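Local structure of tannase (Fusobacterium nucleatum subsp. nucleatum ATCC 25586, 6YQ4) at residues 71-76 with 110-115; 157-162 with 199-204. The protein acts as a tannase that detoxifies gallotannins, probably by hydrolysis on an alpha/beta-hydrolase fold, and binds a magnesium ion. One frame throughout, in Å; residues are numbered along the deposited sequence.

How the contacts relate
From the N terminus, three strands, 16-21, 26-36 and 48-54, precede strand 73-76, the first partner of contact 1; the 33 residues after segment 71-76 include helix 100-106 and return as strand 110-114, where contact 1 closes this loop. Helix 134-148 and the magnesium-binding residues Asp150, Met153 and Gly155 follow before contact 2 opens at 157-162. Its loop of 36 residues carries helices 167-177 and 185-191 and closes at 199-204. The two loops therefore run in series, neither nested nor crossed. In the sheet, however, the contacts adjoin: strands stand in the order 110-114, 73-76, 160-163, 202-206, and probable hydrogen bonds from Ile73 N to Lys159 O and Phe75 N to Ile161 O join them.

Contact 1: 71-76 with 110-115; sequences APIFFP and VVAAPG
Phe74 sits between Val110 and Ala112 of the adjacent parallel strand and bonds to both. Its N donates to Val110 O at 2.7 Å, and its O accepts from Ala112 N at 3.0 Å. One step earlier Val110 N reaches Pro72 O at 3.1 Å. The pattern then changes, because the next two donor positions are prolines and carry no N-H. Pro76 N cannot donate to Ala112 O, which keeps the nearly straight CA-H contact from Phe75 CA, 3.2 Å away with an angle at the hydrogen of 171°. Likewise Pro76 O meets Pro114 CD at 3.2 Å. A water restores polar pairing there, donating to Pro76 O at 2.7 Å and to Pro114 O at 2.9 Å, and so bridges the two ends.

Apolar contacts follow the two faces of the sheet. With CG anti to the backbone N (chi1 -167°), the Phe75 ring swings towards the other strand, where Pro114 crosses it at about a right angle. Pro114 CD lies over one ring face, 4.0 Å from the centroid and displaced towards the rim, in a CH-pi contact, while Pro114 CG touches CZ. Nearby, Ile73 CG2 rests on the methyl of Ala112. On the opposite face from Ile73 and Ala112, Pro76 CG packs on Ala113 CB.

The pair belongs to the beta-alpha-beta unit of strand 73-76, helix 100-106 and strand 110-114 in an alpha/beta-hydrolase sheet. Helix 100-106 covers Phe74, Val111 and Pro76, whereas helix 134-148 packs on Phe75 and Pro114. Strand 160-163 flanks 73-76, strand 48-54 flanks 110-114, and Val110 lies beside the magnesium-binding Gly155.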
loop_
_atom_site.group_PDB
_atom_site.type_symbol
_atom_site.label_atom_id
_atom_site.label_comp_id
_atom_site.label_asym_id
_atom_site.label_seq_id
_atom_site.Cartn_x
_atom_site.Cartn_y
_atom_site.Cartn_z
ATOM N N ALA A 71 -8.713 9.158 22.244
ATOM C CA ALA A 71 -7.739 8.243 21.680
ATOM C C ALA A 71 -7.807 8.246 20.162
ATOM O O ALA A 71 -8.885 8.054 19.593
ATOM C CB ALA A 71 -7.984 6.835 22.214
ATOM N N PRO A 72 -6.691 8.450 19.478
ATOM C CA PRO A 72 -6.633 8.135 18.048
ATOM C C PRO A 72 -7.106 6.712 17.783
ATOM O O PRO A 72 -7.014 5.829 18.644
ATOM C CB PRO A 72 -5.148 8.302 17.701
ATOM C CG PRO A 72 -4.587 9.137 18.772
ATOM C CD PRO A 72 -5.408 8.926 20.010
ATOM N N ILE A 73 -7.610 6.495 16.571
ATOM C CA ILE A 73 -8.134 5.204 16.145
ATOM C C ILE A 73 -7.155 4.645 15.127
ATOM O O ILE A 73 -6.938 5.246 14.063
ATOM C CB ILE A 73 -9.564 5.324 15.583
ATOM C CG1 ILE A 73 -10.517 5.811 16.681
ATOM C CG2 ILE A 73 -10.073 3.980 15.031
ATOM C CD1 ILE A 73 -11.966 5.883 16.257
ATOM N N PHE A 74 -6.534 3.512 15.472
ATOM C CA PHE A 74 -5.573 2.841 14.609
ATOM C C PHE A 74 -6.332 1.881 13.697
ATOM O O PHE A 74 -7.034 0.983 14.179
ATOM C CB PHE A 74 -4.525 2.107 15.446
ATOM C CG PHE A 74 -3.439 1.440 14.626
ATOM C CD1 PHE A 74 -2.518 2.206 13.910
ATOM C CD2 PHE A 74 -3.331 0.052 14.583
ATOM C CE1 PHE A 74 -1.513 1.602 13.156
ATOM C CE2 PHE A 74 -2.325 -0.568 13.823
ATOM C CZ PHE A 74 -1.413 0.218 13.095
ATOM N N PHE A 75 -6.159 2.056 12.385
ATOM C CA PHE A 75 -6.977 1.425 11.347
ATOM C C PHE A 75 -6.128 0.550 10.411
ATOM O O PHE A 75 -5.913 0.906 9.245
ATOM C CB PHE A 75 -7.702 2.540 10.586
ATOM C CG PHE A 75 -8.817 2.074 9.695
ATOM C CD1 PHE A 75 -10.053 1.713 10.229
ATOM C CD2 PHE A 75 -8.650 2.021 8.315
ATOM C CE1 PHE A 75 -11.095 1.262 9.404
ATOM C CE2 PHE A 75 -9.695 1.592 7.482
ATOM C CZ PHE A 75 -10.912 1.212 8.030
ATOM N N PRO A 76 -5.649 -0.611 10.879
ATOM C CA PRO A 76 -4.884 -1.514 9.989
ATOM C C PRO A 76 -5.751 -2.417 9.112
ATOM O O PRO A 76 -6.723 -3.017 9.573
ATOM C CB PRO A 76 -4.070 -2.371 10.973
ATOM C CG PRO A 76 -4.972 -2.463 12.199
ATOM C CD PRO A 76 -5.742 -1.141 12.259
ATOM N N VAL A 110 -7.447 3.208 20.318
ATOM C CA VAL A 110 -8.526 2.316 19.923
ATOM C C VAL A 110 -8.152 1.673 18.590
ATOM O O VAL A 110 -7.574 2.312 17.703
ATOM C CB VAL A 110 -9.863 3.074 19.844
ATOM C CG1 VAL A 110 -10.882 2.278 19.032
ATOM C CG2 VAL A 110 -10.404 3.340 21.231
ATOM N N VAL A 111 -8.441 0.388 18.450
ATOM C CA VAL A 111 -8.093 -0.353 17.247
ATOM C C VAL A 111 -9.376 -0.770 16.554
ATOM O O VAL A 111 -10.212 -1.464 17.146
ATOM C CB VAL A 111 -7.224 -1.572 17.565
ATOM C CG1 VAL A 111 -7.015 -2.406 16.295
ATOM C CG2 VAL A 111 -5.901 -1.113 18.147
ATOM N N ALA A 112 -9.543 -0.324 15.312
ATOM C CA ALA A 112 -10.603 -0.789 14.427
ATOM C C ALA A 112 -9.900 -1.371 13.215
ATOM O O ALA A 112 -9.182 -0.654 12.511
ATOM C CB ALA A 112 -11.559 0.336 14.039
ATOM N N ALA A 113 -10.069 -2.673 13.003
ATOM C CA ALA A 113 -9.325 -3.421 11.985
ATOM C C ALA A 113 -10.307 -4.063 11.010
ATOM O O ALA A 113 -10.884 -5.129 11.310
ATOM C CB ALA A 113 -8.442 -4.490 12.643
ATOM N N PRO A 114 -10.532 -3.472 9.841
ATOM C CA PRO A 114 -11.532 -4.016 8.923
ATOM C C PRO A 114 -10.961 -5.106 8.035
ATOM O O PRO A 114 -9.807 -5.039 7.591
ATOM C CB PRO A 114 -11.901 -2.805 8.075
ATOM C CG PRO A 114 -10.582 -2.138 7.915
ATOM C CD PRO A 114 -9.867 -2.297 9.255
ATOM N N GLY A 115 -11.802 -6.119 7.760
ATOM C CA GLY A 115 -11.590 -6.930 6.588
ATOM C C GLY A 115 -12.105 -6.222 5.345
ATOM O O GLY A 115 -12.801 -5.207 5.427
HETATM O O HOH W 1 -7.812 -5.504 9.697
#

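Contact 2: 157-162 with 199-204; sequences ANKIIS and DIFAVS
Two torsions set the side chains at the start of this parallel pair, where Ile200 and Phe201 meet Lys159, Ile160 and Ser162. In Ile200, CG1 stands between the backbone N and the carbonyl carbon (chi1 60°), and, with the chain extended beyond CG1, CD1 comes within 3.4 Å of Ser162 CB. The other branch, CG2, meets CG2 of Ile160 at 3.8 Å, the two isoleucines crossing at about a right angle. Phe201 has CG anti to its backbone N (chi1 180°), a setting that turns one ring face to Lys159, whose CG stands 4.2 Å above the ring plane, offset towards the rim.

Ile160 O accepts two hydrogen bonds, from Phe201 N at 2.9 Å on a lone pair in the carbonyl plane, and from Ala202 N at 3.2 Å, tilted 20° from that plane. Two successive peptide N-H groups converge on one oxygen before the regular parallel pattern begins. From there Ser162 N donates to Ala202 O at 2.9 Å, and Ser162 O receives Ser204 N at 2.8 Å. Ile161 CG2 and Ala202 CB pack loosely on the face covered by helix 482-493, whose Val492 also touches Phe201; on the other face, Leu175 of helix 167-177 meets Ser162 and Ile200.

The double grip on Ile160 O satisfies both N-H groups as strand 202-206 begins, while Ser204 OG is bonded to Asn163 OD1. The main-chain bonds hold Ser162, next to the last residue of strand 160-163, shortly before a probable nucleophile elbow at Gly164, Ser166 and Gly168, consistent with the canonical alpha/beta-hydrolase arrangement.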
loop_
_atom_site.group_PDB
_atom_site.type_symbol
_atom_site.label_atom_id
_atom_site.label_comp_id
_atom_site.label_asym_id
_atom_site.label_seq_id
_atom_site.Cartn_x
_atom_site.Cartn_y
_atom_site.Cartn_z
ATOM N N ALA A 157 -13.168 9.642 16.082
ATOM C CA ALA A 157 -13.202 9.339 14.653
ATOM C C ALA A 157 -12.507 10.390 13.794
ATOM O O ALA A 157 -12.247 10.135 12.613
ATOM C CB ALA A 157 -14.649 9.164 14.191
ATOM N N ASN A 158 -12.201 11.555 14.338
ATOM C CA ASN A 158 -11.463 12.568 13.597
ATOM C C ASN A 158 -9.978 12.302 13.568
ATOM O O ASN A 158 -9.231 13.120 13.018
ATOM C CB ASN A 158 -11.711 13.941 14.201
ATOM C CG ASN A 158 -13.150 14.322 14.145
ATOM O OD1 ASN A 158 -13.713 14.463 13.060
ATOM N ND2 ASN A 158 -13.773 14.481 15.307
ATOM N N LYS A 159 -9.533 11.193 14.162
ATOM C CA LYS A 159 -8.120 10.854 14.221
ATOM C C LYS A 159 -7.927 9.376 13.881
ATOM O O LYS A 159 -7.440 8.575 14.679
ATOM C CB LYS A 159 -7.537 11.225 15.581
ATOM C CG LYS A 159 -7.500 12.720 15.780
ATOM C CD LYS A 159 -6.448 13.138 16.751
ATOM C CE LYS A 159 -6.865 14.447 17.407
ATOM N NZ LYS A 159 -5.761 15.435 17.362
ATOM N N ILE A 160 -8.315 9.028 12.657
ATOM C CA ILE A 160 -8.139 7.685 12.124
ATOM C C ILE A 160 -6.789 7.624 11.422
ATOM O O ILE A 160 -6.541 8.381 10.479
ATOM C CB ILE A 160 -9.279 7.319 11.158
ATOM C CG1 ILE A 160 -10.601 7.136 11.915
ATOM C CG2 ILE A 160 -8.945 6.052 10.396
ATOM C CD1 ILE A 160 -11.801 6.933 10.996
ATOM N N ILE A 161 -5.917 6.720 11.863
ATOM C CA ILE A 161 -4.640 6.490 11.192
ATOM C C ILE A 161 -4.731 5.159 10.466
ATOM O O ILE A 161 -4.805 4.095 11.098
ATOM C CB ILE A 161 -3.447 6.505 12.155
ATOM C CG1 ILE A 161 -3.473 7.777 13.009
ATOM C CG2 ILE A 161 -2.112 6.369 11.352
ATOM C CD1 ILE A 161 -4.158 7.610 14.349
ATOM N N SER A 162 -4.709 5.223 9.141
ATOM C CA SER A 162 -4.668 4.042 8.296
ATOM C C SER A 162 -3.274 3.428 8.277
ATOM O O SER A 162 -2.273 4.152 8.307
ATOM C CB SER A 162 -5.077 4.429 6.879
ATOM O OG SER A 162 -5.429 3.312 6.102
ATOM N N ASP A 199 -13.094 10.412 4.877
ATOM C CA ASP A 199 -11.763 11.003 4.970
ATOM C C ASP A 199 -11.095 10.571 6.273
ATOM O O ASP A 199 -11.769 10.317 7.276
ATOM C CB ASP A 199 -11.846 12.526 4.882
ATOM C CG ASP A 199 -12.585 13.133 6.049
ATOM O OD1 ASP A 199 -13.792 12.841 6.201
ATOM O OD2 ASP A 199 -11.956 13.891 6.819
ATOM N N ILE A 200 -9.761 10.466 6.258
ATOM C CA ILE A 200 -9.029 9.976 7.421
ATOM C C ILE A 200 -7.988 11.002 7.860
ATOM O O ILE A 200 -7.714 11.981 7.173
ATOM C CB ILE A 200 -8.375 8.597 7.189
ATOM C CG1 ILE A 200 -7.377 8.637 6.048
ATOM C CG2 ILE A 200 -9.423 7.557 6.889
ATOM C CD1 ILE A 200 -6.480 7.467 6.052
ATOM N N PHE A 201 -7.408 10.755 9.042
ATOM C CA PHE A 201 -6.507 11.733 9.637
ATOM C C PHE A 201 -5.072 11.586 9.135
ATOM O O PHE A 201 -4.393 12.593 8.908
ATOM C CB PHE A 201 -6.558 11.639 11.165
ATOM C CG PHE A 201 -5.644 12.624 11.869
ATOM C CD1 PHE A 201 -5.984 13.963 11.987
ATOM C CD2 PHE A 201 -4.425 12.201 12.390
ATOM C CE1 PHE A 201 -5.122 14.885 12.638
ATOM C CE2 PHE A 201 -3.566 13.089 13.022
ATOM C CZ PHE A 201 -3.921 14.447 13.153
ATOM N N ALA A 202 -4.590 10.361 8.946
ATOM C CA ALA A 202 -3.209 10.165 8.532
ATOM C C ALA A 202 -3.072 8.794 7.886
ATOM O O ALA A 202 -3.819 7.872 8.200
ATOM C CB ALA A 202 -2.245 10.299 9.716
ATOM N N VAL A 203 -2.114 8.684 6.971
ATOM C CA VAL A 203 -1.856 7.477 6.205
ATOM C C VAL A 203 -0.475 6.979 6.585
ATOM O O VAL A 203 0.488 7.757 6.592
ATOM C CB VAL A 203 -1.913 7.741 4.686
ATOM C CG1 VAL A 203 -1.389 6.557 3.926
ATOM C CG2 VAL A 203 -3.295 8.059 4.245
ATOM N N SER A 204 -0.369 5.695 6.886
ATOM C CA SER A 204 0.907 5.008 6.876
ATOM C C SER A 204 0.827 3.902 5.836
ATOM O O SER A 204 -0.151 3.155 5.807
ATOM C CB SER A 204 1.260 4.431 8.252
ATOM O OG SER A 204 2.171 3.353 8.078
#